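Local coordinates for nucleoside kinase (Methanococcus jannaschii, PDB 2C49), which transfers a phosphate group from ATP to nucleosides, chiefly inosine, guanosine and cytidine, to yield nucleoside monophosphates, at residues E23-P28 with F102-N107; K146-A151 with L174-H179. One frame throughout, in Å; residues are numbered along the deposited sequence.

Contact 1. Residues E23-P28 with F102-N107; sequences EKFPEP and FTDKDN
The ring of Phe25 lies against the side chain of Asp104, which supplies a methylene to one ring face in a CH-pi contact. Asp104 CB stands 3.9 Å from the Phe25 ring centroid, 19° off the ring normal. From there the carboxylate passes out beyond the ring's rim, its plane 19° from that of the phenyl group, and OD2 of Asp104 ends 3.6 Å from Phe25 CE1. At the ring edge, Phe25 CE2 points at the carbonyl of Phe102, 3.6 Å from its O. The first torsion of Phe25 (chi1 -60°) sets CG beside its own backbone N, carrying the ring across to the end of strand 98-103. Next to this pair, one hydrogen bond ties the backbones, Lys105 N to Glu23 O at 3.1 Å; the aliphatic part of Lys105 runs past the same oxygen, its CB 3.4 Å from Glu23 O. Asp104 OD1 accepts from Asp106 N at 3.0 Å, an Asx turn within the type I beta turn Asp104-Asn107, and also takes the N-H of Asn108. This turn links antiparallel strands 98-103 and 109-114 into a beta hairpin, against whose end packs loop 23-28, which follows strand 15-21. Pro28 of the second subunit packs on Phe25. The side chain of Asp104 thus does two jobs: OD1 braces the turn, while the CB methylene gives the phenyl ring an apolar surface.

Contact 2. Residues K146-A151 with L174-H179; sequences KCAKKA and LEIIEH
The imidazole of His179 carries CG of Lys149 on one face: Lys149 CG sits over the ring centre, 3.8 Å from the centroid of the His179 ring and 1° off its normal, a CH-pi contact almost square over the ring. At the ring edge, in plane, lies the carbonyl O of Glu175, while Tyr152 brings its own ring against the histidine with the planes steeply inclined. A bend at chi3 of Lys149 (111°), just past CG, turns the ammonium group to Glu175; the two side chains meet at about a right angle, and NZ of Lys149 reaches OE2 of Glu175 at 2.8 Å in a salt bridge, from above the carboxylate plane. Replacing Glu175 by alanine would probably leave the Lys149 ammonium without its mate and its outer chain free to turn about the CG-CD bond. Deeper in, Ala148 CB meets Ile176 CG2 at 3.9 Å, and CB of His179 rests 3.8 Å from Ala148 O. The contact joins helix 141-151 to helix 170-177 and the residues after it, neighbours on one side of the large mixed sheet: Ala148 also packs on Ile136 of strand 131-137, and Ile176 on Phe159 of strand 156-160.

Overall arrangement
Contact 1 closes before contact 2 opens along the chain, and the two lie on opposite sides of the chain's centre, their own centres 36 Å apart and their nearest atoms about 24 Å apart. They share no sheet. Contact 1 lies at one end of the small four-stranded sheet, the lid of the ribokinase-like fold, where Phe102 stacks on Phe112 of the second subunit and the homodimer is joined; Gln109, an ATP-binding residue, is hydrogen-bonded to Thr103. Contact 2 belongs to the large eight-stranded alpha/beta domain, joining two helices that flank consecutive strands, away from the annotated sites. One thus concerns lid and dimer, the other the main body of the kinase.

Contact 1. Residues E23-P28 with F102-N107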
ATOM      1  N   GLU A  23      -0.643  -3.060  16.610  1.00 19.61           N
ATOM      2  CA  GLU A  23      -0.298  -3.558  17.924  1.00 18.87           C
ATOM      3  C   GLU A  23       0.719  -4.687  17.765  1.00 18.46           C
ATOM      4  O   GLU A  23       1.751  -4.712  18.431  1.00 18.85           O
ATOM      5  CB  GLU A  23      -1.557  -4.031  18.667  1.00 18.68           C
ATOM      6  CG  GLU A  23      -1.758  -3.344  20.004  1.00 18.77           C
ATOM      7  CD  GLU A  23      -2.492  -2.023  19.871  0.20 18.28           C
ATOM      8  OE1 GLU A  23      -3.741  -2.032  19.906  0.20 18.24           O
ATOM      9  OE2 GLU A  23      -1.821  -0.978  19.732  0.20 17.43           O
ATOM     10  N   LYS A  24       0.408  -5.608  16.868  1.00 17.74           N
ATOM     11  CA  LYS A  24       1.256  -6.732  16.540  1.00 18.07           C
ATOM     12  C   LYS A  24       1.202  -6.866  15.028  1.00 18.61           C
ATOM     13  O   LYS A  24       0.197  -6.484  14.404  1.00 18.32           O
ATOM     14  CB  LYS A  24       0.747  -8.027  17.202  1.00 18.12           C
ATOM     15  CG  LYS A  24      -0.152  -7.817  18.424  1.00 17.72           C
ATOM     16  CD  LYS A  24      -0.536  -9.143  19.080  0.20 16.77           C
ATOM     17  CE  LYS A  24      -2.039  -9.386  19.002  0.20 16.34           C
ATOM     18  NZ  LYS A  24      -2.481 -10.519  19.872  0.20 16.37           N
ATOM     19  N   PHE A  25       2.282  -7.383  14.450  1.00 18.60           N
ATOM     20  CA  PHE A  25       2.350  -7.646  13.016  1.00 19.28           C
ATOM     21  C   PHE A  25       1.383  -8.765  12.624  1.00 19.67           C
ATOM     22  O   PHE A  25       1.285  -9.765  13.335  1.00 19.92           O
ATOM     23  CB  PHE A  25       3.757  -8.087  12.642  1.00 19.66           C
ATOM     24  CG  PHE A  25       4.822  -7.072  12.941  1.00 20.93           C
ATOM     25  CD1 PHE A  25       6.002  -7.461  13.568  1.00 20.58           C
ATOM     26  CD2 PHE A  25       4.672  -5.738  12.535  1.00 20.78           C
ATOM     27  CE1 PHE A  25       7.024  -6.524  13.818  1.00 21.59           C
ATOM     28  CE2 PHE A  25       5.672  -4.800  12.777  1.00 21.68           C
ATOM     29  CZ  PHE A  25       6.852  -5.189  13.420  1.00 21.91           C
ATOM     30  N   PRO A  26       0.684  -8.620  11.497  1.00 20.17           N
ATOM     31  CA  PRO A  26      -0.285  -9.636  11.051  1.00 20.40           C
ATOM     32  C   PRO A  26       0.411 -10.953  10.725  1.00 20.30           C
ATOM     33  O   PRO A  26       1.559 -10.955  10.261  1.00 20.48           O
ATOM     34  CB  PRO A  26      -0.837  -9.034   9.763  1.00 20.31           C
ATOM     35  CG  PRO A  26       0.248  -8.167   9.306  1.00 20.96           C
ATOM     36  CD  PRO A  26       0.767  -7.503  10.551  1.00 19.91           C
ATOM     37  N   GLU A  27      -0.275 -12.054  10.980  1.00 19.78           N
ATOM     38  CA  GLU A  27       0.227 -13.364  10.632  1.00 20.15           C
ATOM     39  C   GLU A  27      -0.168 -13.627   9.186  1.00 20.01           C
ATOM     40  O   GLU A  27      -1.093 -13.006   8.682  1.00 19.79           O
ATOM     41  CB  GLU A  27      -0.412 -14.429  11.535  0.20 19.66           C
ATOM     42  CG  GLU A  27      -0.064 -14.317  13.013  0.20 19.48           C
ATOM     43  CD  GLU A  27      -0.958 -15.180  13.888  0.20 19.10           C
ATOM     44  OE1 GLU A  27      -0.840 -16.422  13.824  0.20 18.44           O
ATOM     45  OE2 GLU A  27      -1.782 -14.615  14.637  0.20 19.18           O
ATOM     46  N   PRO A  28       0.533 -14.544   8.528  1.00 20.32           N
ATOM     47  CA  PRO A  28       0.070 -15.133   7.265  1.00 19.73           C
ATOM     48  C   PRO A  28      -1.428 -15.442   7.228  1.00 18.96           C
ATOM     49  O   PRO A  28      -1.975 -16.020   8.187  1.00 18.66           O
ATOM     50  CB  PRO A  28       0.856 -16.449   7.214  1.00 19.98           C
ATOM     51  CG  PRO A  28       2.191 -16.046   7.808  1.00 21.26           C
ATOM     52  CD  PRO A  28       1.850 -15.084   8.929  1.00 20.72           C
ATOM     53  N   PHE A 102       5.499  -0.818   8.690  1.00 18.35           N
ATOM     54  CA  PHE A 102       4.630  -1.192   9.795  1.00 18.49           C
ATOM     55  C   PHE A 102       5.424  -1.165  11.063  1.00 18.09           C
ATOM     56  O   PHE A 102       6.510  -1.701  11.107  1.00 17.83           O
ATOM     57  CB  PHE A 102       4.013  -2.569   9.562  1.00 18.46           C
ATOM     58  CG  PHE A 102       3.209  -2.626   8.323  1.00 18.69           C
ATOM     59  CD1 PHE A 102       3.821  -2.814   7.098  1.00 19.36           C
ATOM     60  CD2 PHE A 102       1.840  -2.445   8.372  1.00 21.29           C
ATOM     61  CE1 PHE A 102       3.065  -2.825   5.931  1.00 23.18           C
ATOM     62  CE2 PHE A 102       1.097  -2.460   7.213  1.00 22.92           C
ATOM     63  CZ  PHE A 102       1.711  -2.659   6.002  1.00 22.43           C
ATOM     64  N   THR A 103       4.871  -0.499  12.068  1.00 18.07           N
ATOM     65  CA  THR A 103       5.478  -0.375  13.368  1.00 17.76           C
ATOM     66  C   THR A 103       4.582  -1.034  14.426  1.00 18.01           C
ATOM     67  O   THR A 103       3.422  -0.660  14.571  1.00 17.81           O
ATOM     68  CB  THR A 103       5.663   1.119  13.704  1.00 17.57           C
ATOM     69  OG1 THR A 103       6.409   1.766  12.656  1.00 18.13           O
ATOM     70  CG2 THR A 103       6.538   1.258  14.905  1.00 18.04           C
ATOM     71  N   ASP A 104       5.124  -1.994  15.170  1.00 17.85           N
ATOM     72  CA  ASP A 104       4.352  -2.643  16.230  1.00 18.39           C
ATOM     73  C   ASP A 104       4.477  -1.879  17.550  1.00 18.92           C
ATOM     74  O   ASP A 104       5.179  -0.863  17.606  1.00 18.17           O
ATOM     75  CB  ASP A 104       4.664  -4.148  16.334  1.00 18.21           C
ATOM     76  CG  ASP A 104       5.957  -4.471  17.107  1.00 19.05           C
ATOM     77  OD1 ASP A 104       6.652  -3.570  17.636  1.00 18.40           O
ATOM     78  OD2 ASP A 104       6.343  -5.655  17.239  1.00 18.83           O
ATOM     79  N   LYS A 105       3.804  -2.378  18.596  1.00 19.66           N
ATOM     80  CA  LYS A 105       3.680  -1.676  19.881  1.00 20.64           C
ATOM     81  C   LYS A 105       5.007  -1.520  20.626  1.00 21.27           C
ATOM     82  O   LYS A 105       5.139  -0.654  21.501  1.00 21.36           O
ATOM     83  CB  LYS A 105       2.636  -2.363  20.777  1.00 20.50           C
ATOM     84  CG  LYS A 105       3.129  -3.635  21.444  1.00 20.72           C
ATOM     85  CD  LYS A 105       1.995  -4.471  22.024  1.00 21.28           C
ATOM     86  CE  LYS A 105       2.521  -5.828  22.485  1.00 21.32           C
ATOM     87  NZ  LYS A 105       1.427  -6.842  22.571  0.20 21.14           N
ATOM     88  N   ASP A 106       5.976  -2.367  20.273  1.00 22.39           N
ATOM     89  CA  ASP A 106       7.322  -2.328  20.848  1.00 23.00           C
ATOM     90  C   ASP A 106       8.292  -1.633  19.872  1.00 23.32           C
ATOM     91  O   ASP A 106       9.509  -1.818  19.966  1.00 23.62           O
ATOM     92  CB  ASP A 106       7.827  -3.749  21.168  1.00 22.95           C
ATOM     93  CG  ASP A 106       6.907  -4.526  22.100  1.00 24.46           C
ATOM     94  OD1 ASP A 106       6.532  -3.995  23.175  1.00 24.90           O
ATOM     95  OD2 ASP A 106       6.543  -5.702  21.859  1.00 24.85           O
ATOM     96  N   ASN A 107       7.738  -0.840  18.947  1.00 23.16           N
ATOM     97  CA  ASN A 107       8.484  -0.183  17.857  1.00 23.08           C
ATOM     98  C   ASN A 107       9.501  -1.038  17.076  1.00 22.59           C
ATOM     99  O   ASN A 107      10.514  -0.535  16.562  1.00 22.77           O
ATOM    100  CB  ASN A 107       9.107   1.165  18.293  1.00 23.89           C
ATOM    101  CG  ASN A 107       8.088   2.111  18.927  1.00 24.80           C
ATOM    102  OD1 ASN A 107       7.113   2.515  18.296  1.00 25.64           O
ATOM    103  ND2 ASN A 107       8.321   2.464  20.187  0.20 24.76           N
TER

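Contact 2. Residues K146-A151 with L174-H179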
ATOM      1  N   LYS A 146      30.143   1.141  -7.426  1.00 15.73           N
ATOM      2  CA  LYS A 146      30.726   2.098  -8.352  1.00 15.54           C
ATOM      3  C   LYS A 146      30.947   3.452  -7.665  1.00 14.67           C
ATOM      4  O   LYS A 146      31.973   4.080  -7.869  1.00 13.91           O
ATOM      5  CB  LYS A 146      29.843   2.315  -9.572  1.00 15.44           C
ATOM      6  CG  LYS A 146      29.896   1.182 -10.601  1.00 15.84           C
ATOM      7  CD  LYS A 146      28.880   1.471 -11.729  1.00 15.88           C
ATOM      8  CE  LYS A 146      28.728   0.218 -12.648  1.00 14.69           C
ATOM      9  NZ  LYS A 146      27.779   0.511 -13.740  1.00 12.93           N
ATOM     10  N   CYS A 147      29.971   3.909  -6.893  1.00 15.59           N
ATOM     11  CA  CYS A 147      30.063   5.228  -6.250  1.00 15.85           C
ATOM     12  C   CYS A 147      31.225   5.270  -5.255  1.00 15.72           C
ATOM     13  O   CYS A 147      32.018   6.214  -5.233  1.00 14.11           O
ATOM     14  CB  CYS A 147      28.757   5.510  -5.491  1.00 16.58           C
ATOM     15  SG  CYS A 147      27.439   5.967  -6.624  1.00 19.12           S
ATOM     16  N   ALA A 148      31.305   4.226  -4.426  1.00 14.56           N
ATOM     17  CA  ALA A 148      32.328   4.125  -3.398  1.00 14.59           C
ATOM     18  C   ALA A 148      33.730   4.030  -4.019  1.00 14.17           C
ATOM     19  O   ALA A 148      34.657   4.699  -3.560  1.00 14.91           O
ATOM     20  CB  ALA A 148      32.037   2.905  -2.459  1.00 13.90           C
ATOM     21  N   LYS A 149      33.879   3.224  -5.063  1.00 14.24           N
ATOM     22  CA  LYS A 149      35.158   3.119  -5.757  1.00 15.44           C
ATOM     23  C   LYS A 149      35.579   4.416  -6.463  1.00 14.44           C
ATOM     24  O   LYS A 149      36.757   4.742  -6.535  1.00 14.70           O
ATOM     25  CB  LYS A 149      35.154   1.938  -6.742  1.00 14.08           C
ATOM     26  CG  LYS A 149      35.168   0.585  -6.000  1.00 16.65           C
ATOM     27  CD  LYS A 149      35.146  -0.610  -6.991  1.00 16.92           C
ATOM     28  CE  LYS A 149      36.461  -1.351  -6.989  1.00 16.03           C
ATOM     29  NZ  LYS A 149      36.330  -2.618  -7.750  1.00 20.92           N
ATOM     30  N   LYS A 150      34.596   5.096  -7.014  1.00 15.16           N
ATOM     31  CA  LYS A 150      34.736   6.410  -7.641  1.00 16.67           C
ATOM     32  C   LYS A 150      35.230   7.449  -6.626  1.00 16.64           C
ATOM     33  O   LYS A 150      36.120   8.239  -6.916  1.00 16.34           O
ATOM     34  CB  LYS A 150      33.347   6.835  -8.138  1.00 17.46           C
ATOM     35  CG  LYS A 150      33.228   8.264  -8.751  1.00 22.39           C
ATOM     36  CD  LYS A 150      34.096   8.414  -9.912  1.00 21.33           C
ATOM     37  CE  LYS A 150      33.293   8.597 -11.183  1.00 22.06           C
ATOM     38  NZ  LYS A 150      34.286   8.945 -12.191  1.00 22.99           N
ATOM     39  N   ALA A 151      34.610   7.457  -5.453  1.00 16.82           N
ATOM     40  CA  ALA A 151      34.780   8.527  -4.474  1.00 16.39           C
ATOM     41  C   ALA A 151      35.987   8.316  -3.574  1.00 16.38           C
ATOM     42  O   ALA A 151      36.674   9.281  -3.214  1.00 17.30           O
ATOM     43  CB  ALA A 151      33.493   8.639  -3.609  1.00 16.44           C
ATOM     44  N   LEU A 174      31.861  -6.682   1.084  1.00 18.52           N
ATOM     45  CA  LEU A 174      33.231  -6.540   1.531  1.00 18.94           C
ATOM     46  C   LEU A 174      33.952  -5.454   0.717  1.00 19.08           C
ATOM     47  O   LEU A 174      34.627  -4.602   1.267  1.00 17.72           O
ATOM     48  CB  LEU A 174      33.995  -7.862   1.442  1.00 18.25           C
ATOM     49  CG  LEU A 174      35.496  -7.745   1.772  1.00 21.26           C
ATOM     50  CD1 LEU A 174      35.755  -7.153   3.167  0.20 19.19           C
ATOM     51  CD2 LEU A 174      36.193  -9.106   1.643  0.20 19.25           C
ATOM     52  N   GLU A 175      33.806  -5.502  -0.599  1.00 19.53           N
ATOM     53  CA  GLU A 175      34.495  -4.537  -1.433  1.00 19.83           C
ATOM     54  C   GLU A 175      34.071  -3.085  -1.218  1.00 19.22           C
ATOM     55  O   GLU A 175      34.911  -2.213  -1.310  1.00 19.17           O
ATOM     56  CB  GLU A 175      34.402  -4.899  -2.893  1.00 20.41           C
ATOM     57  CG  GLU A 175      35.233  -3.945  -3.720  1.00 22.75           C
ATOM     58  CD  GLU A 175      35.621  -4.517  -5.036  1.00 25.07           C
ATOM     59  OE1 GLU A 175      34.811  -5.293  -5.588  1.00 26.64           O
ATOM     60  OE2 GLU A 175      36.750  -4.203  -5.474  1.00 24.16           O
ATOM     61  N   ILE A 176      32.785  -2.826  -0.972  1.00 18.07           N
ATOM     62  CA  ILE A 176      32.313  -1.497  -0.664  1.00 18.88           C
ATOM     63  C   ILE A 176      32.896  -1.011   0.686  1.00 18.18           C
ATOM     64  O   ILE A 176      33.302   0.124   0.830  1.00 15.34           O
ATOM     65  CB  ILE A 176      30.753  -1.395  -0.619  1.00 19.04           C
ATOM     66  CG1 ILE A 176      30.133  -1.689  -1.961  1.00 22.61           C
ATOM     67  CG2 ILE A 176      30.365   0.018  -0.360  1.00 19.51           C
ATOM     68  CD1 ILE A 176      28.583  -1.893  -1.921  1.00 25.87           C
ATOM     69  N   ILE A 177      32.952  -1.903   1.664  1.00 16.91           N
ATOM     70  CA  ILE A 177      33.508  -1.538   2.958  1.00 16.81           C
ATOM     71  C   ILE A 177      35.007  -1.200   2.825  1.00 16.53           C
ATOM     72  O   ILE A 177      35.515  -0.342   3.511  1.00 16.24           O
ATOM     73  CB  ILE A 177      33.228  -2.642   4.007  1.00 17.02           C
ATOM     74  CG1 ILE A 177      31.735  -2.595   4.433  1.00 16.42           C
ATOM     75  CG2 ILE A 177      34.147  -2.483   5.279  1.00 16.09           C
ATOM     76  CD1 ILE A 177      31.289  -3.878   5.161  1.00 14.78           C
ATOM     77  N   GLU A 178      35.702  -1.849   1.901  1.00 16.61           N
ATOM     78  CA  GLU A 178      37.096  -1.530   1.701  1.00 16.75           C
ATOM     79  C   GLU A 178      37.287  -0.143   1.063  1.00 16.48           C
ATOM     80  O   GLU A 178      38.384   0.400   1.095  1.00 15.39           O
ATOM     81  CB  GLU A 178      37.730  -2.655   0.901  1.00 18.12           C
ATOM     82  CG  GLU A 178      37.841  -3.845   1.865  1.00 21.39           C
ATOM     83  CD  GLU A 178      38.432  -5.090   1.284  1.00 26.66           C
ATOM     84  OE1 GLU A 178      38.292  -5.293   0.055  1.00 29.15           O
ATOM     85  OE2 GLU A 178      38.987  -5.888   2.083  1.00 26.43           O
ATOM     86  N   HIS A 179      36.195   0.418   0.538  1.00 16.02           N
ATOM     87  CA  HIS A 179      36.183   1.762  -0.041  1.00 16.07           C
ATOM     88  C   HIS A 179      35.305   2.723   0.742  1.00 16.49           C
ATOM     89  O   HIS A 179      34.729   3.643   0.165  1.00 16.04           O
ATOM     90  CB  HIS A 179      35.701   1.673  -1.470  1.00 15.56           C
ATOM     91  CG  HIS A 179      36.652   0.930  -2.332  1.00 14.62           C
ATOM     92  ND1 HIS A 179      37.640   1.557  -3.058  1.00 15.79           N
ATOM     93  CD2 HIS A 179      36.825  -0.398  -2.520  1.00 12.05           C
ATOM     94  CE1 HIS A 179      38.349   0.648  -3.706  1.00 14.30           C
ATOM     95  NE2 HIS A 179      37.880  -0.548  -3.393  1.00 17.41           N
TER